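PDB 6CXT: butyryl-CoA dehydrogenase from Marinomonas mediterranea, which belongs to the acyl-CoA dehydrogenase family of flavoproteins and binds flavin-adenine dinucleotide. Local coordinates for residues D164-Y169 and V186-P191. Sequence-based numbering, arbitrary orientation.
Sequences DYYVVY and VPRNTP
Y166 and V186 face each other as a hydrogen-bonded antiparallel pair near the open end of the hairpin formed by strands 165-171 and 181-187, in the acyl-CoA dehydrogenase middle domain. Y166 N reaches V186 O at 2.9 Å, and V186 N returns to Y166 O at 2.7 Å. On the face that carries both side chains, V186 CG2 meets V168 CG2 (3.7 Å) and F214 packs on both valines, while I193, V195 and V212 pack on Y166. Here the R188 side chain crosses the Y166 ring at a slant, its CD at the ring edge, 3.7 Å from CE2. With CG anti to the backbone N (chi1 -176°) and a bend at chi2, the guanidinium lies with Y166 OH over one of its faces; the planes are 49° apart. On the opposite face Y165 and P187 form the non-hydrogen-bonded pair: Y165 CD1 comes within 3.8 Å of P187 CA, and L110 and L114 of helix 104-114 touch the tyrosine. Past this pair, R188 N still bonds D164 O (2.9 Å), within the type I turn from P187 to T190. Y166 OH bonds G160 O and R188 NH1 bonds the carbonyls of S161 and A163; their own meeting is therefore one of packing, consistent with both steadying the chain that enters strand 165-171.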
# COMPACT_ATOMS: atom_id res chain seq x y z
N ASP B 164 23.77 35.14 0.44
CA ASP B 164 24.29 36.41 -0.06
C ASP B 164 23.28 37.11 -0.96
O ASP B 164 23.34 38.33 -1.11
CB ASP B 164 25.60 36.20 -0.79
CG ASP B 164 26.65 35.69 0.14
OD1 ASP B 164 26.95 36.38 1.13
OD2 ASP B 164 27.14 34.56 -0.06
N TYR B 165 22.33 36.35 -1.52
CA TYR B 165 21.23 36.86 -2.31
C TYR B 165 19.98 36.03 -2.08
O TYR B 165 20.10 34.83 -1.87
CB TYR B 165 21.53 36.68 -3.77
CG TYR B 165 22.81 37.33 -4.21
CD1 TYR B 165 22.87 38.74 -4.46
CD2 TYR B 165 23.94 36.57 -4.41
CE1 TYR B 165 24.05 39.33 -4.88
CE2 TYR B 165 25.12 37.15 -4.83
CZ TYR B 165 25.16 38.52 -5.07
OH TYR B 165 26.37 39.03 -5.51
N TYR B 166 18.83 36.67 -2.10
CA TYR B 166 17.52 36.00 -2.10
C TYR B 166 16.86 36.18 -3.44
O TYR B 166 16.81 37.30 -3.96
CB TYR B 166 16.62 36.58 -1.06
CG TYR B 166 17.22 36.43 0.29
CD1 TYR B 166 17.14 35.19 0.99
CD2 TYR B 166 17.92 37.49 0.88
CE1 TYR B 166 17.71 35.04 2.26
CE2 TYR B 166 18.53 37.33 2.16
CZ TYR B 166 18.41 36.12 2.84
OH TYR B 166 19.04 35.98 4.06
N VAL B 167 16.38 35.09 -4.04
CA VAL B 167 15.46 35.26 -5.21
C VAL B 167 14.07 35.31 -4.60
O VAL B 167 13.58 34.33 -4.04
CB VAL B 167 15.64 34.11 -6.23
CG1 VAL B 167 14.70 34.25 -7.40
CG2 VAL B 167 17.08 34.03 -6.68
N VAL B 168 13.41 36.46 -4.70
CA VAL B 168 12.22 36.75 -3.92
C VAL B 168 11.11 36.97 -4.93
O VAL B 168 11.34 37.61 -5.95
CB VAL B 168 12.43 38.02 -3.09
CG1 VAL B 168 11.18 38.42 -2.30
CG2 VAL B 168 13.61 37.82 -2.16
N TYR B 169 9.93 36.41 -4.64
CA TYR B 169 8.78 36.49 -5.53
C TYR B 169 7.77 37.35 -4.79
O TYR B 169 7.47 37.10 -3.62
CB TYR B 169 8.23 35.03 -5.89
CG TYR B 169 9.21 34.28 -6.75
CD1 TYR B 169 10.25 33.52 -6.18
CD2 TYR B 169 9.09 34.28 -8.11
CE1 TYR B 169 11.17 32.87 -6.98
CE2 TYR B 169 10.00 33.61 -8.92
CZ TYR B 169 11.02 32.90 -8.35
OH TYR B 169 11.90 32.25 -9.16
N VAL B 186 17.60 39.86 -4.45
CA VAL B 186 17.70 40.83 -3.37
C VAL B 186 19.03 40.57 -2.65
O VAL B 186 19.16 39.54 -1.97
CB VAL B 186 16.52 40.76 -2.41
CG1 VAL B 186 16.65 41.79 -1.27
CG2 VAL B 186 15.21 40.95 -3.16
N PRO B 187 20.01 41.45 -2.77
CA PRO B 187 21.25 41.21 -2.05
C PRO B 187 21.05 41.24 -0.53
O PRO B 187 20.25 41.97 -0.02
CB PRO B 187 22.17 42.34 -2.53
CG PRO B 187 21.54 42.85 -3.76
CD PRO B 187 20.08 42.64 -3.61
N ARG B 188 21.77 40.38 0.17
CA ARG B 188 21.72 40.27 1.61
C ARG B 188 22.00 41.61 2.33
O ARG B 188 21.38 41.87 3.28
CB ARG B 188 22.69 39.20 2.10
CG ARG B 188 22.69 38.90 3.58
CD ARG B 188 21.36 38.55 4.16
NE ARG B 188 21.43 38.09 5.53
CZ ARG B 188 21.82 36.89 5.91
NH1 ARG B 188 22.22 36.02 5.02
NH2 ARG B 188 21.83 36.59 7.18
N ASN B 189 22.91 42.42 1.83
CA ASN B 189 23.24 43.70 2.44
C ASN B 189 22.18 44.82 2.28
O ASN B 189 22.37 45.90 2.74
CB ASN B 189 24.65 44.15 2.04
CG ASN B 189 25.73 43.19 2.53
OD1 ASN B 189 25.44 42.30 3.26
ND2 ASN B 189 26.94 43.39 2.09
N THR B 190 21.08 44.53 1.63
CA THR B 190 19.97 45.50 1.47
C THR B 190 19.41 45.82 2.87
O THR B 190 18.88 44.92 3.57
CB THR B 190 18.85 44.96 0.54
OG1 THR B 190 19.41 44.52 -0.70
CG2 THR B 190 17.74 45.99 0.33
N PRO B 191 19.49 47.12 3.31
CA PRO B 191 18.85 47.46 4.55
C PRO B 191 17.41 47.07 4.59
O PRO B 191 16.64 47.28 3.64
CB PRO B 191 19.00 49.00 4.63
CG PRO B 191 20.30 49.23 3.93
CD PRO B 191 20.16 48.31 2.73